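Arsenical resistance operon trans-acting repressor (Bacteroides vulgatus, PDB 3KTB) probably binds DNA as the trans-acting repressor of an arsenical resistance operon. Local coordinates at residues 7-12 with 77-82; 11-16 with 48-53. All blocks are in the same frame, centred on the assembly; numbering follows the deposited sequence.

Both contacts start from the same stretch of chain and share D11 and P12, on the way from strand 7-11 into the cysteine-bearing loop. Contact 1 pairs that strand antiparallel with 78-81; contact 2, whose centre lies about 12 Å from that of contact 1, joins the following loop to strand 47-50 and the turn after it. Strand 7-11 thus runs inside the sheet, between a parallel and an antiparallel neighbour, as expected of a thioredoxin-like fold. The two are tied directly: E8 OE1 and H49 NE2 are 2.6 Å apart, probably hydrogen-bonded. The buried sheet therefore leads straight into the loop where C15 forms an interchain disulfide.

Contact 1: 7-12 with 77-82; sequences IEIFDP and PITLVD
Strands 7-11 and 78-81 form the antiparallel pair at the heart of the thioredoxin-like sheet, with E8-L80 and F10-I78 as hydrogen-bonded pairs and I7-V81 and I9-T79 as non-hydrogen-bonded ones. Four backbone bonds close the ladder. E8 N gives to L80 O (3.0 Å) and L80 N to E8 O (2.8 Å); two residues on, F10 N reaches I78 O at 2.7 Å and nearly straight, 173° at the hydrogen, while I78 N returns to F10 O through a more bent bond of 146°. That bend falls next to P77, whose preceding peptide bond is cis, an arrangement familiar from the cis-proline of thioredoxin-like proteins. P77 CA comes within 3.1 Å of F10 O in a CA-H...O contact, and the rings of P77 and P12 lie across one another beyond it.

Alternation sorts the side chains onto two faces. On that of E8, F10, I78 and L80, the F10 ring leans along the ladder because CG stands beside the backbone N (chi1 -65°); its CE2 then meets L80 CD1 at 3.7 Å obliquely, and the ring edge lies near I78 O. E8 runs extended alongside L80, its carboxylate engaged through OE1 by H49. On the other face T79 CG2 sits against I7 CG2 (3.6 Å), its side chain standing next to those of I7 and I9, while OG1 faces I9 CG1.

Helix 62-69 covers F10, I78 and L80, whereas helix 94-101 receives I7 and V81, giving the sheet a helical layer on each side. Strands 47-50 and 84-87 flank the pair at its outer edges.

Contact 2: 11-16 with 48-53; sequences DPAMCC and RHNLRD
D11 N donates to H49 O at 2.6 Å, a backbone bond that joins the chain of strand 7-11 to its parallel neighbour 47-50, beyond which 11-16 continues as an irregular loop that stays against the helical turn of 51-53. The D11 carboxylate is gripped side-on by R48: NE bonds OD2 at 2.8 Å on its syn lone pair, and NH2 reaches OD1 at 2.9 Å from above the carboxylate plane. The two planes stand 47° apart, so the salt bridge is twisted rather than flat. OD1 also bonds the hydroxyl of Y91, a second hold that helps fix the buried carboxylate.

N50 clasps the loop through both ends of its amide. With CG anti to the backbone N (chi1 174°), the group reaches across so that ND2 gives to M14 O at 2.8 Å while OD1 accepts from M14 N at 2.9 Å. R52 N approaches the same oxygen from the opposite face of the amide at 3.1 Å, making an Asx turn, so one side chain ties down the cysteine loop and shapes its own turn. Beside it the A13 methyl packs on L51 CB (4.0 Å) and R52 CB, and the extended R52 chain brings CD against M14 O, a van der Waals contact.

C16 is disulfide-bonded to C21, and C15 to C15 of the second subunit, whose R52 packs on it. Towards helix 27-41, M14, a selenomethionine here, and R48 both rest on L29, and R48 continues to I32 and I36; V57 and Y58 of helix 57-60 pack against H49 and L51, respectively.

Contact 1: 7-12 with 77-82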
ATOM      1  N   ILE A   7      23.112  13.032 -13.460  1.00 54.36           N
ATOM      2  CA  ILE A   7      23.405  14.096 -12.511  1.00 55.25           C
ATOM      3  C   ILE A   7      22.105  14.606 -11.910  1.00 56.63           C
ATOM      4  O   ILE A   7      21.160  14.939 -12.636  1.00 55.42           O
ATOM      5  CB  ILE A   7      24.157  15.264 -13.164  1.00 51.92           C
ATOM      6  CG1 ILE A   7      25.366  14.748 -13.964  1.00 49.33           C
ATOM      7  CG2 ILE A   7      24.600  16.257 -12.095  1.00 43.46           C
ATOM      8  CD1 ILE A   7      25.855  15.706 -15.016  1.00 50.90           C
ATOM      9  N   GLU A   8      22.071  14.646 -10.584  1.00 59.15           N
ATOM     10  CA  GLU A   8      20.930  15.146  -9.831  1.00 64.25           C
ATOM     11  C   GLU A   8      21.462  16.100  -8.769  1.00 66.20           C
ATOM     12  O   GLU A   8      22.368  15.754  -8.021  1.00 72.47           O
ATOM     13  CB  GLU A   8      20.204  13.990  -9.151  1.00 62.89           C
ATOM     14  CG  GLU A   8      18.762  14.277  -8.811  1.00 67.20           C
ATOM     15  CD  GLU A   8      18.110  13.098  -8.105  1.00 78.25           C
ATOM     16  OE1 GLU A   8      17.019  13.284  -7.521  1.00 75.39           O
ATOM     17  OE2 GLU A   8      18.697  11.988  -8.126  1.00 83.23           O
ATOM     18  N   ILE A   9      20.902  17.302  -8.713  1.00 60.26           N
ATOM     19  CA  ILE A   9      21.414  18.346  -7.840  1.00 59.53           C
ATOM     20  C   ILE A   9      20.373  18.715  -6.777  1.00 58.22           C
ATOM     21  O   ILE A   9      19.217  19.023  -7.101  1.00 55.67           O
ATOM     22  CB  ILE A   9      21.781  19.612  -8.649  1.00 56.23           C
ATOM     23  CG1 ILE A   9      23.016  19.354  -9.515  1.00 58.07           C
ATOM     24  CG2 ILE A   9      22.014  20.791  -7.719  1.00 54.26           C
ATOM     25  CD1 ILE A   9      23.293  20.448 -10.525  1.00 51.19           C
ATOM     26  N   PHE A  10      20.789  18.684  -5.516  1.00 58.21           N
ATOM     27  CA  PHE A  10      19.916  19.055  -4.399  1.00 58.15           C
ATOM     28  C   PHE A  10      20.278  20.442  -3.907  1.00 57.26           C
ATOM     29  O   PHE A  10      21.292  20.625  -3.238  1.00 62.86           O
ATOM     30  CB  PHE A  10      20.016  18.004  -3.291  1.00 65.47           C
ATOM     31  CG  PHE A  10      19.491  16.667  -3.715  1.00 69.51           C
ATOM     32  CD1 PHE A  10      18.287  16.185  -3.216  1.00 70.80           C
ATOM     33  CD2 PHE A  10      20.166  15.922  -4.676  1.00 66.63           C
ATOM     34  CE1 PHE A  10      17.776  14.972  -3.641  1.00 70.86           C
ATOM     35  CE2 PHE A  10      19.668  14.707  -5.102  1.00 71.49           C
ATOM     36  CZ  PHE A  10      18.468  14.229  -4.582  1.00 74.36           C
ATOM     37  N   ASP A  11      19.481  21.434  -4.284  1.00 52.85           N
ATOM     38  CA  ASP A  11      19.774  22.796  -3.865  1.00 54.39           C
ATOM     39  C   ASP A  11      19.486  22.985  -2.375  1.00 63.90           C
ATOM     40  O   ASP A  11      18.789  22.170  -1.766  1.00 56.93           O
ATOM     41  CB  ASP A  11      18.943  23.784  -4.669  1.00 53.10           C
ATOM     42  CG  ASP A  11      19.288  23.763  -6.162  1.00 52.56           C
ATOM     43  OD1 ASP A  11      20.453  24.023  -6.518  1.00 50.35           O
ATOM     44  OD2 ASP A  11      18.380  23.480  -6.970  1.00 49.35           O
ATOM     45  N   PRO A  12      20.045  24.055  -1.782  1.00 67.52           N
ATOM     46  CA  PRO A  12      19.521  24.541  -0.503  1.00 70.93           C
ATOM     47  C   PRO A  12      18.067  24.968  -0.673  1.00 71.17           C
ATOM     48  O   PRO A  12      17.534  24.925  -1.795  1.00 64.25           O
ATOM     49  CB  PRO A  12      20.383  25.774  -0.218  1.00 64.29           C
ATOM     50  CG  PRO A  12      21.656  25.520  -0.940  1.00 67.01           C
ATOM     51  CD  PRO A  12      21.295  24.736  -2.166  1.00 64.95           C
ATOM     52  N   PRO A  77      24.602  22.940  -1.674  1.00 72.31           N
ATOM     53  CA  PRO A  77      23.992  21.923  -2.541  1.00 65.22           C
ATOM     54  C   PRO A  77      24.783  20.635  -2.621  1.00 67.58           C
ATOM     55  O   PRO A  77      26.005  20.659  -2.623  1.00 67.94           O
ATOM     56  CB  PRO A  77      24.032  22.588  -3.921  1.00 56.55           C
ATOM     57  CG  PRO A  77      25.302  23.350  -3.906  1.00 58.99           C
ATOM     58  CD  PRO A  77      25.447  23.864  -2.456  1.00 66.74           C
ATOM     59  N   ILE A  78      24.076  19.517  -2.725  1.00 67.58           N
ATOM     60  CA  ILE A  78      24.700  18.232  -2.938  1.00 66.64           C
ATOM     61  C   ILE A  78      24.406  17.806  -4.365  1.00 64.94           C
ATOM     62  O   ILE A  78      23.255  17.867  -4.805  1.00 62.93           O
ATOM     63  CB  ILE A  78      24.095  17.171  -2.004  1.00 75.01           C
ATOM     64  CG1 ILE A  78      24.411  17.472  -0.536  1.00 82.35           C
ATOM     65  CG2 ILE A  78      24.579  15.789  -2.381  1.00 74.20           C
ATOM     66  CD1 ILE A  78      23.677  16.561   0.433  1.00 82.09           C
ATOM     67  N   THR A  79      25.437  17.366  -5.081  1.00 65.33           N
ATOM     68  CA  THR A  79      25.268  16.830  -6.425  1.00 60.28           C
ATOM     69  C   THR A  79      25.555  15.342  -6.449  1.00 66.67           C
ATOM     70  O   THR A  79      26.618  14.910  -6.038  1.00 72.51           O
ATOM     71  CB  THR A  79      26.217  17.495  -7.385  1.00 60.40           C
ATOM     72  OG1 THR A  79      25.977  18.901  -7.347  1.00 61.42           O
ATOM     73  CG2 THR A  79      25.972  16.988  -8.800  1.00 60.80           C
ATOM     74  N   LEU A  80      24.597  14.555  -6.923  1.00 69.73           N
ATOM     75  CA  LEU A  80      24.817  13.124  -7.075  1.00 69.30           C
ATOM     76  C   LEU A  80      25.175  12.866  -8.527  1.00 65.57           C
ATOM     77  O   LEU A  80      24.578  13.445  -9.431  1.00 59.05           O
ATOM     78  CB  LEU A  80      23.569  12.319  -6.708  1.00 64.91           C
ATOM     79  CG  LEU A  80      22.932  12.545  -5.338  1.00 67.19           C
ATOM     80  CD1 LEU A  80      21.693  11.664  -5.202  1.00 68.76           C
ATOM     81  CD2 LEU A  80      23.928  12.281  -4.214  1.00 69.94           C
ATOM     82  N   VAL A  81      26.174  12.016  -8.728  1.00 66.10           N
ATOM     83  CA  VAL A  81      26.567  11.569 -10.041  1.00 66.04           C
ATOM     84  C   VAL A  81      26.438  10.058 -10.000  1.00 68.92           C
ATOM     85  O   VAL A  81      27.084   9.398  -9.189  1.00 76.78           O
ATOM     86  CB  VAL A  81      28.001  11.999 -10.373  1.00 63.54           C
ATOM     87  CG1 VAL A  81      28.453  11.407 -11.713  1.00 60.69           C
ATOM     88  CG2 VAL A  81      28.077  13.512 -10.413  1.00 59.75           C
ATOM     89  N   ASP A  82      25.564   9.544 -10.864  1.00 68.09           N
ATOM     90  CA  ASP A  82      25.114   8.151 -10.854  1.00 73.24           C
ATOM     91  C   ASP A  82      24.734   7.650  -9.460  1.00 79.63           C
ATOM     92  O   ASP A  82      25.018   6.513  -9.101  1.00 83.38           O
ATOM     93  CB  ASP A  82      26.130   7.234 -11.539  1.00 73.69           C
ATOM     94  CG  ASP A  82      26.132   7.397 -13.059  1.00 81.22           C
ATOM     95  OD1 ASP A  82      27.223   7.314 -13.665  1.00 87.78           O
ATOM     96  OD2 ASP A  82      25.044   7.607 -13.654  1.00 77.12           O
TER

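Contact 2: 11-16 with 48-53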
ATOM      1  N   ASP A  11      19.481  21.434  -4.284  1.00 52.85           N
ATOM      2  CA  ASP A  11      19.774  22.796  -3.865  1.00 54.39           C
ATOM      3  C   ASP A  11      19.486  22.985  -2.375  1.00 63.90           C
ATOM      4  O   ASP A  11      18.789  22.170  -1.766  1.00 56.93           O
ATOM      5  CB  ASP A  11      18.943  23.784  -4.669  1.00 53.10           C
ATOM      6  CG  ASP A  11      19.288  23.763  -6.162  1.00 52.56           C
ATOM      7  OD1 ASP A  11      20.453  24.023  -6.518  1.00 50.35           O
ATOM      8  OD2 ASP A  11      18.380  23.480  -6.970  1.00 49.35           O
ATOM      9  N   PRO A  12      20.045  24.055  -1.782  1.00 67.52           N
ATOM     10  CA  PRO A  12      19.521  24.541  -0.503  1.00 70.93           C
ATOM     11  C   PRO A  12      18.067  24.968  -0.673  1.00 71.17           C
ATOM     12  O   PRO A  12      17.534  24.925  -1.795  1.00 64.25           O
ATOM     13  CB  PRO A  12      20.383  25.774  -0.218  1.00 64.29           C
ATOM     14  CG  PRO A  12      21.656  25.520  -0.940  1.00 67.01           C
ATOM     15  CD  PRO A  12      21.295  24.736  -2.166  1.00 64.95           C
ATOM     16  N   ALA A  13      17.434  25.375   0.427  1.00 68.30           N
ATOM     17  CA  ALA A  13      16.127  26.006   0.350  1.00 62.80           C
ATOM     18  C   ALA A  13      16.314  27.387  -0.275  1.00 56.17           C
ATOM     19  O   ALA A  13      17.094  28.213   0.219  1.00 58.45           O
ATOM     20  CB  ALA A  13      15.465  26.107   1.759  1.00 52.59           C
HETATM   21  N   MSE A  14      15.621  27.627  -1.378  1.00 49.69           N
HETATM   22  CA  MSE A  14      15.728  28.895  -2.072  1.00 52.02           C
HETATM   23  C   MSE A  14      14.322  29.378  -2.402  1.00 52.97           C
HETATM   24  O   MSE A  14      13.382  28.582  -2.451  1.00 55.23           O
HETATM   25  CB  MSE A  14      16.556  28.735  -3.353  1.00 49.75           C
HETATM   26  CG  MSE A  14      17.946  28.117  -3.115  1.00 51.63           C
HETATM   27 SE   MSE A  14      18.978  27.977  -4.788  0.68 54.80          SE
HETATM   28  CE  MSE A  14      17.758  26.850  -5.845  1.00 41.87           C
ATOM     29  N   CYS A  15      14.176  30.671  -2.644  1.00 43.97           N
ATOM     30  CA  CYS A  15      12.863  31.240  -2.896  1.00 48.14           C
ATOM     31  C   CYS A  15      12.358  30.913  -4.320  1.00 52.40           C
ATOM     32  O   CYS A  15      11.182  31.104  -4.626  1.00 56.88           O
ATOM     33  CB  CYS A  15      12.869  32.747  -2.615  1.00 43.61           C
ATOM     34  SG  CYS A  15      13.003  33.102  -0.813  1.00 50.62           S
ATOM     35  N   CYS A  16      13.238  30.400  -5.172  1.00 43.35           N
ATOM     36  CA  CYS A  16      12.837  29.934  -6.501  1.00 45.52           C
ATOM     37  C   CYS A  16      13.745  28.813  -6.987  1.00 44.49           C
ATOM     38  O   CYS A  16      14.873  28.676  -6.520  1.00 49.11           O
ATOM     39  CB  CYS A  16      12.804  31.099  -7.514  1.00 50.32           C
ATOM     40  SG  CYS A  16      14.427  31.874  -7.845  1.00 56.12           S
ATOM     41  N   ARG A  48      16.882  18.892 -10.722  1.00 48.02           N
ATOM     42  CA  ARG A  48      17.208  19.727  -9.558  1.00 49.98           C
ATOM     43  C   ARG A  48      16.128  19.597  -8.529  1.00 56.18           C
ATOM     44  O   ARG A  48      14.941  19.507  -8.876  1.00 57.90           O
ATOM     45  CB  ARG A  48      17.164  21.195  -9.913  1.00 52.51           C
ATOM     46  CG  ARG A  48      18.373  21.766 -10.513  1.00 56.73           C
ATOM     47  CD  ARG A  48      18.125  23.251 -10.669  1.00 46.68           C
ATOM     48  NE  ARG A  48      18.933  23.940  -9.689  1.00 46.66           N
ATOM     49  CZ  ARG A  48      19.590  25.059  -9.926  1.00 45.25           C
ATOM     50  NH1 ARG A  48      19.501  25.615 -11.131  1.00 38.44           N
ATOM     51  NH2 ARG A  48      20.337  25.606  -8.960  1.00 46.40           N
ATOM     52  N   HIS A  49      16.517  19.677  -7.264  1.00 55.54           N
ATOM     53  CA  HIS A  49      15.535  19.831  -6.203  1.00 59.90           C
ATOM     54  C   HIS A  49      15.830  21.052  -5.338  1.00 59.99           C
ATOM     55  O   HIS A  49      16.993  21.416  -5.114  1.00 56.90           O
ATOM     56  CB  HIS A  49      15.457  18.576  -5.333  1.00 56.17           C
ATOM     57  CG  HIS A  49      15.292  17.320  -6.122  1.00 58.30           C
ATOM     58  ND1 HIS A  49      14.176  17.072  -6.896  1.00 58.92           N
ATOM     59  CD2 HIS A  49      16.111  16.252  -6.282  1.00 52.69           C
ATOM     60  CE1 HIS A  49      14.310  15.899  -7.493  1.00 57.64           C
ATOM     61  NE2 HIS A  49      15.475  15.383  -7.138  1.00 59.42           N
ATOM     62  N   ASN A  50      14.760  21.668  -4.851  1.00 55.55           N
ATOM     63  CA  ASN A  50      14.856  22.773  -3.904  1.00 60.20           C
ATOM     64  C   ASN A  50      14.273  22.337  -2.541  1.00 63.95           C
ATOM     65  O   ASN A  50      13.105  21.939  -2.456  1.00 65.00           O
ATOM     66  CB  ASN A  50      14.104  23.977  -4.486  1.00 60.39           C
ATOM     67  CG  ASN A  50      14.023  25.146  -3.528  1.00 73.76           C
ATOM     68  OD1 ASN A  50      14.634  25.148  -2.455  1.00 75.86           O
ATOM     69  ND2 ASN A  50      13.259  26.161  -3.918  1.00 79.75           N
ATOM     70  N   LEU A  51      15.077  22.395  -1.481  1.00 64.37           N
ATOM     71  CA  LEU A  51      14.621  21.956  -0.160  1.00 67.79           C
ATOM     72  C   LEU A  51      13.291  22.610   0.267  1.00 69.28           C
ATOM     73  O   LEU A  51      12.402  21.972   0.816  1.00 69.72           O
ATOM     74  CB  LEU A  51      15.698  22.235   0.888  1.00 67.48           C
ATOM     75  CG  LEU A  51      15.330  21.889   2.333  1.00 70.28           C
ATOM     76  CD1 LEU A  51      14.661  20.514   2.409  1.00 74.06           C
ATOM     77  CD2 LEU A  51      16.568  21.939   3.246  1.00 68.03           C
ATOM     78  N   ARG A  52      13.159  23.893   0.011  1.00 68.19           N
ATOM     79  CA  ARG A  52      11.929  24.588   0.334  1.00 74.51           C
ATOM     80  C   ARG A  52      10.692  24.012  -0.367  1.00 79.42           C
ATOM     81  O   ARG A  52       9.593  24.025   0.182  1.00 84.11           O
ATOM     82  CB  ARG A  52      12.072  26.059  -0.020  1.00 70.82           C
ATOM     83  CG  ARG A  52      10.754  26.754  -0.191  1.00 75.77           C
ATOM     84  CD  ARG A  52      10.946  28.237  -0.171  1.00 82.98           C
ATOM     85  NE  ARG A  52       9.679  28.898  -0.410  1.00 93.43           N
ATOM     86  CZ  ARG A  52       9.168  29.107  -1.615  1.00 95.47           C
ATOM     87  NH1 ARG A  52       9.823  28.711  -2.700  1.00 89.34           N
ATOM     88  NH2 ARG A  52       7.998  29.719  -1.727  1.00102.35           N
ATOM     89  N   ASP A  53      10.875  23.506  -1.578  1.00 80.84           N
ATOM     90  CA  ASP A  53       9.751  23.052  -2.397  1.00 78.99           C
ATOM     91  C   ASP A  53       9.498  21.541  -2.299  1.00 76.83           C
ATOM     92  O   ASP A  53       8.349  21.110  -2.280  1.00 76.07           O
ATOM     93  CB  ASP A  53       9.950  23.462  -3.869  1.00 78.61           C
ATOM     94  CG  ASP A  53       9.805  24.966  -4.086  1.00 83.81           C
ATOM     95  OD1 ASP A  53      10.284  25.463  -5.137  1.00 80.90           O
ATOM     96  OD2 ASP A  53       9.219  25.651  -3.209  1.00 87.90           O
TER